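Local structure of mannosylglycerate hydrolase MGH1-like glycoside hydrolase domain-containing protein (Thermus thermophilus HB8, 4WVA) at residues L33-Q45 / F408-R420. The protein hydrolyses mannosylglycerate, a solute that thermophiles make under osmotic stress, to mannose and glycerate, and acts on glucosylglycerate as well. Sequence-based numbering, arbitrary orientation.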
loop_
_atom_site.group_PDB
_atom_site.type_symbol
_atom_site.label_atom_id
_atom_site.label_comp_id
_atom_site.label_asym_id
_atom_site.label_seq_id
_atom_site.Cartn_x
_atom_site.Cartn_y
_atom_site.Cartn_z
ATOM N N LEU A 33 15.274 23.003 -15.015
ATOM C CA LEU A 33 15.392 21.792 -14.204
ATOM C C LEU A 33 14.585 20.626 -14.768
ATOM O O LEU A 33 15.182 19.605 -15.169
ATOM C CB LEU A 33 14.970 22.106 -12.766
ATOM C CG LEU A 33 15.248 21.098 -11.647
ATOM C CD1 LEU A 33 14.915 21.768 -10.313
ATOM C CD2 LEU A 33 14.486 19.789 -11.817
ATOM N N TRP A 34 13.254 20.694 -14.776
ATOM C CA TRP A 34 12.544 19.475 -15.214
ATOM C C TRP A 34 12.707 19.246 -16.717
ATOM O O TRP A 34 12.781 18.099 -17.140
ATOM C CB TRP A 34 11.088 19.297 -14.697
ATOM C CG TRP A 34 9.982 20.104 -15.312
ATOM C CD1 TRP A 34 10.047 21.348 -15.911
ATOM C CD2 TRP A 34 8.588 19.739 -15.307
ATOM N NE1 TRP A 34 8.785 21.746 -16.282
ATOM C CE2 TRP A 34 7.882 20.769 -15.929
ATOM C CE3 TRP A 34 7.877 18.618 -14.823
ATOM C CZ2 TRP A 34 6.497 20.719 -16.100
ATOM C CZ3 TRP A 34 6.503 18.570 -14.995
ATOM C CH2 TRP A 34 5.829 19.612 -15.621
ATOM N N ASP A 35 12.917 20.313 -17.494
ATOM C CA ASP A 35 13.181 20.140 -18.913
ATOM C C ASP A 35 14.422 19.297 -19.117
ATOM O O ASP A 35 14.417 18.378 -19.931
ATOM C CB ASP A 35 13.365 21.482 -19.635
ATOM C CG ASP A 35 12.137 22.352 -19.596
ATOM O OD1 ASP A 35 11.716 22.753 -18.476
ATOM O OD2 ASP A 35 11.607 22.670 -20.680
ATOM N N SER A 36 15.507 19.618 -18.409
ATOM C CA SER A 36 16.761 18.899 -18.625
ATOM C C SER A 36 16.583 17.422 -18.318
ATOM O O SER A 36 17.178 16.580 -18.967
ATOM C CB SER A 36 17.914 19.505 -17.821
ATOM O OG SER A 36 18.524 20.562 -18.547
ATOM N N ALA A 37 15.734 17.104 -17.339
ATOM C CA ALA A 37 15.543 15.726 -16.948
ATOM C C ALA A 37 14.876 14.975 -18.096
ATOM O O ALA A 37 15.347 13.910 -18.482
ATOM C CB ALA A 37 14.717 15.631 -15.684
ATOM N N PHE A 38 13.804 15.530 -18.651
ATOM C CA PHE A 38 13.133 14.861 -19.797
ATOM C C PHE A 38 14.074 14.819 -21.001
ATOM O O PHE A 38 14.109 13.828 -21.725
ATOM C CB PHE A 38 11.813 15.521 -20.198
ATOM C CG PHE A 38 10.763 15.486 -19.126
ATOM C CD1 PHE A 38 10.166 14.283 -18.749
ATOM C CD2 PHE A 38 10.366 16.649 -18.481
ATOM C CE1 PHE A 38 9.207 14.252 -17.760
ATOM C CE2 PHE A 38 9.408 16.615 -17.477
ATOM C CZ PHE A 38 8.822 15.410 -17.117
ATOM N N ILE A 39 14.793 15.910 -21.247
ATOM C CA ILE A 39 15.681 15.991 -22.404
ATOM C C ILE A 39 16.764 14.926 -22.362
ATOM O O ILE A 39 17.081 14.341 -23.389
ATOM C CB ILE A 39 16.266 17.414 -22.555
ATOM C CG1 ILE A 39 15.154 18.403 -22.920
ATOM C CG2 ILE A 39 17.442 17.440 -23.534
ATOM C CD1 ILE A 39 15.537 19.853 -22.669
ATOM N N ALA A 40 17.327 14.665 -21.179
ATOM C CA ALA A 40 18.323 13.603 -21.013
ATOM C C ALA A 40 17.851 12.246 -21.530
ATOM O O ALA A 40 18.632 11.493 -22.111
ATOM C CB ALA A 40 18.781 13.517 -19.553
ATOM N N LEU A 41 16.565 11.931 -21.356
ATOM C CA LEU A 41 16.001 10.694 -21.917
ATOM C C LEU A 41 16.104 10.658 -23.438
ATOM O O LEU A 41 16.381 9.596 -24.026
ATOM C CB LEU A 41 14.547 10.517 -21.476
ATOM C CG LEU A 41 14.324 10.281 -19.976
ATOM C CD1 LEU A 41 12.836 10.281 -19.616
ATOM C CD2 LEU A 41 14.997 8.991 -19.530
ATOM N N GLY A 42 15.910 11.810 -24.081
ATOM C CA GLY A 42 16.082 11.910 -25.521
ATOM C C GLY A 42 17.518 11.664 -25.946
ATOM O O GLY A 42 17.769 10.961 -26.923
ATOM N N TRP A 43 18.473 12.238 -25.203
ATOM C CA TRP A 43 19.880 12.072 -25.538
ATOM C C TRP A 43 20.351 10.607 -25.481
ATOM O O TRP A 43 21.335 10.243 -26.147
ATOM C CB TRP A 43 20.773 12.955 -24.652
ATOM C CG TRP A 43 20.730 14.411 -25.014
ATOM C CD1 TRP A 43 20.303 15.442 -24.221
ATOM C CD2 TRP A 43 21.137 15.005 -26.250
ATOM N NE1 TRP A 43 20.407 16.641 -24.898
ATOM C CE2 TRP A 43 20.928 16.399 -26.138
ATOM C CE3 TRP A 43 21.679 14.499 -27.439
ATOM C CZ2 TRP A 43 21.241 17.289 -27.162
ATOM C CZ3 TRP A 43 21.976 15.385 -28.454
ATOM C CH2 TRP A 43 21.770 16.759 -28.310
ATOM N N THR A 44 19.654 9.757 -24.728
ATOM C CA THR A 44 20.024 8.322 -24.673
ATOM C C THR A 44 19.931 7.679 -26.061
ATOM O O THR A 44 20.502 6.603 -26.290
ATOM C CB THR A 44 19.143 7.472 -23.718
ATOM O OG1 THR A 44 17.800 7.405 -24.211
ATOM C CG2 THR A 44 19.144 8.013 -22.306
ATOM N N GLN A 45 19.181 8.306 -26.965
ATOM C CA GLN A 45 19.004 7.807 -28.327
ATOM C C GLN A 45 20.091 8.313 -29.274
ATOM O O GLN A 45 20.099 7.947 -30.454
ATOM C CB GLN A 45 17.635 8.224 -28.856
ATOM C CG GLN A 45 16.476 7.668 -28.071
ATOM C CD GLN A 45 16.569 6.169 -27.950
ATOM O OE1 GLN A 45 16.373 5.439 -28.939
ATOM N NE2 GLN A 45 16.863 5.697 -26.747
ATOM N N PHE A 408 10.712 22.675 -29.690
ATOM C CA PHE A 408 10.712 22.532 -28.244
ATOM C C PHE A 408 11.343 21.207 -27.818
ATOM O O PHE A 408 10.910 20.128 -28.240
ATOM C CB PHE A 408 9.291 22.665 -27.699
ATOM C CG PHE A 408 9.242 22.756 -26.211
ATOM C CD1 PHE A 408 9.694 23.898 -25.530
ATOM C CD2 PHE A 408 8.820 21.683 -25.472
ATOM C CE1 PHE A 408 9.648 23.968 -24.151
ATOM C CE2 PHE A 408 8.777 21.751 -24.097
ATOM C CZ PHE A 408 9.181 22.888 -23.425
ATOM N N SER A 409 12.354 21.311 -26.964
ATOM C CA SER A 409 13.269 20.205 -26.685
ATOM C C SER A 409 12.608 18.968 -26.079
ATOM O O SER A 409 12.838 17.876 -26.570
ATOM C CB SER A 409 14.435 20.672 -25.822
ATOM O OG SER A 409 15.204 21.618 -26.549
ATOM N N TRP A 410 11.794 19.091 -25.031
ATOM C CA TRP A 410 11.317 17.839 -24.434
ATOM C C TRP A 410 10.329 17.086 -25.331
ATOM O O TRP A 410 10.155 15.866 -25.195
ATOM C CB TRP A 410 10.802 17.967 -23.001
ATOM C CG TRP A 410 9.451 18.521 -22.721
ATOM C CD1 TRP A 410 8.274 18.354 -23.416
ATOM C CD2 TRP A 410 9.115 19.273 -21.549
ATOM N NE1 TRP A 410 7.258 18.983 -22.758
ATOM C CE2 TRP A 410 7.750 19.554 -21.603
ATOM C CE3 TRP A 410 9.864 19.750 -20.473
ATOM C CZ2 TRP A 410 7.108 20.307 -20.627
ATOM C CZ3 TRP A 410 9.237 20.480 -19.500
ATOM C CH2 TRP A 410 7.869 20.770 -19.583
ATOM N N SER A 411 9.722 17.801 -26.263
ATOM C CA SER A 411 8.845 17.157 -27.249
ATOM C C SER A 411 9.690 16.274 -28.162
ATOM O O SER A 411 9.394 15.097 -28.334
ATOM C CB SER A 411 8.054 18.209 -28.037
ATOM O OG SER A 411 7.174 18.917 -27.172
ATOM N N ALA A 412 10.765 16.839 -28.704
ATOM C CA ALA A 412 11.725 16.072 -29.493
ATOM C C ALA A 412 12.326 14.929 -28.691
ATOM O O ALA A 412 12.376 13.779 -29.151
ATOM C CB ALA A 412 12.800 16.982 -30.057
ATOM N N ALA A 413 12.759 15.223 -27.467
ATOM C CA ALA A 413 13.378 14.217 -26.644
ATOM C C ALA A 413 12.480 13.024 -26.395
ATOM O O ALA A 413 12.915 11.877 -26.454
ATOM C CB ALA A 413 13.805 14.814 -25.304
ATOM N N LEU A 414 11.232 13.306 -26.070
ATOM C CA LEU A 414 10.316 12.234 -25.717
ATOM C C LEU A 414 9.794 11.515 -26.962
ATOM O O LEU A 414 9.538 10.329 -26.896
ATOM C CB LEU A 414 9.195 12.750 -24.809
ATOM C CG LEU A 414 9.674 13.129 -23.401
ATOM C CD1 LEU A 414 8.572 13.806 -22.594
ATOM C CD2 LEU A 414 10.186 11.915 -22.641
ATOM N N ALA A 415 9.725 12.191 -28.108
ATOM C CA ALA A 415 9.499 11.477 -29.380
ATOM C C ALA A 415 10.549 10.384 -29.566
ATOM O O ALA A 415 10.221 9.253 -29.909
ATOM C CB ALA A 415 9.542 12.442 -30.559
ATOM N N LEU A 416 11.816 10.729 -29.331
ATOM C CA LEU A 416 12.928 9.794 -29.440
ATOM C C LEU A 416 12.854 8.685 -28.398
ATOM O O LEU A 416 13.020 7.512 -28.713
ATOM C CB LEU A 416 14.257 10.554 -29.309
ATOM C CG LEU A 416 14.676 11.333 -30.538
ATOM C CD1 LEU A 416 15.701 12.393 -30.170
ATOM C CD2 LEU A 416 15.253 10.363 -31.565
ATOM N N PHE A 417 12.615 9.050 -27.143
ATOM C CA PHE A 417 12.552 8.063 -26.092
ATOM C C PHE A 417 11.377 7.089 -26.275
ATOM O O PHE A 417 11.543 5.862 -26.118
ATOM C CB PHE A 417 12.512 8.727 -24.702
ATOM C CG PHE A 417 12.751 7.761 -23.589
ATOM C CD1 PHE A 417 14.001 7.188 -23.426
ATOM C CD2 PHE A 417 11.725 7.401 -22.730
ATOM C CE1 PHE A 417 14.229 6.292 -22.411
ATOM C CE2 PHE A 417 11.948 6.484 -21.715
ATOM C CZ PHE A 417 13.201 5.939 -21.562
ATOM N N TRP A 418 10.220 7.620 -26.638
ATOM C CA TRP A 418 8.999 6.810 -26.719
ATOM C C TRP A 418 9.067 5.813 -27.860
ATOM O O TRP A 418 8.439 4.753 -27.793
ATOM C CB TRP A 418 7.767 7.716 -26.872
ATOM C CG TRP A 418 6.590 7.349 -26.048
ATOM C CD1 TRP A 418 6.265 6.125 -25.558
ATOM C CD2 TRP A 418 5.553 8.237 -25.638
ATOM N NE1 TRP A 418 5.083 6.197 -24.847
ATOM C CE2 TRP A 418 4.629 7.485 -24.884
ATOM C CE3 TRP A 418 5.322 9.597 -25.821
ATOM C CZ2 TRP A 418 3.470 8.048 -24.336
ATOM C CZ3 TRP A 418 4.175 10.160 -25.252
ATOM C CH2 TRP A 418 3.267 9.379 -24.527
ATOM N N THR A 419 9.851 6.123 -28.886
ATOM C CA THR A 419 9.946 5.272 -30.068
ATOM C C THR A 419 11.267 4.490 -30.094
ATOM O O THR A 419 11.641 3.945 -31.128
ATOM C CB THR A 419 9.761 6.052 -31.380
ATOM O OG1 THR A 419 10.787 7.058 -31.503
ATOM C CG2 THR A 419 8.370 6.694 -31.475
ATOM N N ARG A 420 11.946 4.393 -28.954
ATOM C CA ARG A 420 13.225 3.692 -28.892
ATOM C C ARG A 420 13.065 2.211 -29.170
ATOM O O ARG A 420 14.098 1.569 -29.433
ATOM C CB ARG A 420 13.870 3.878 -27.516
ATOM C CG ARG A 420 13.188 3.116 -26.396
ATOM C CD ARG A 420 13.742 3.571 -25.047
ATOM N NE ARG A 420 13.142 2.883 -23.911
ATOM C CZ ARG A 420 11.928 3.114 -23.432
ATOM N NH1 ARG A 420 11.133 4.037 -23.968
ATOM N NH2 ARG A 420 11.495 2.427 -22.377
ATOM O OXT ARG A 420 11.950 1.658 -29.109
HETATM O O HOH W 1 11.998 21.491 -23.324
HETATM O O HOH W 2 16.619 2.779 -29.839
#
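Gly42 and Ala413 bring the two backbones together: their CA atoms are 3.7 Å apart, and the axes of helices 33-43 and 409-418 approach to 7.3 Å at a crossing angle of 41°. In this (alpha/alpha)6-barrel protein, helix 33-43 thus packs against 409-418, the last helix of the chain. A CB modelled on Gly42 would lie 2.5 Å from Ala413 CB, a clash; Ala413 CB also rests 3.6 Å from Ile39 CA.

At the substrate end, Trp34, Phe38 and Trp410 form an aromatic cluster of two T-shaped pairs. The six-membered ring of Trp410 puts its edge to the face of the Trp34 pyrrole ring (planes at 84°) and receives the edge of Phe38 on its own face. With CG between backbone N and carbonyl carbon (chi1 78°), the Trp410 indole reaches along helix 33-43 to Trp34. Asp35, like Trp34 probably a substrate-binding residue, brings its carboxylate up obliquely to this ring, OD2 3.4 Å from Trp410 CE3. A water donates to that OD2 and accepts from Trp410 N, bridging the helices where no direct hydrogen bond does.

Toward the C-termini, Leu41 CB sits over one face of Phe417, 4.1 Å from the ring centroid, a CH-pi contact; Thr44 OG1 lies at the ring edge. The bent Gln45 chain packs CG on Leu416, while OE1 accepts from Arg5 of helix 4-15. Replacing Gln45 by alanine is likely to leave Arg5 without this acceptor and to break the water bridge from OE1 to Arg420 O. The Arg420 guanidinium lies over the other face of Phe417, and its NH2 forms a salt bridge with Glu280 of a second subunit. Phe417 O is gripped twice, by Arg420 N and by Arg420 NH1 at 2.8 Å, from opposite faces of the carbonyl plane.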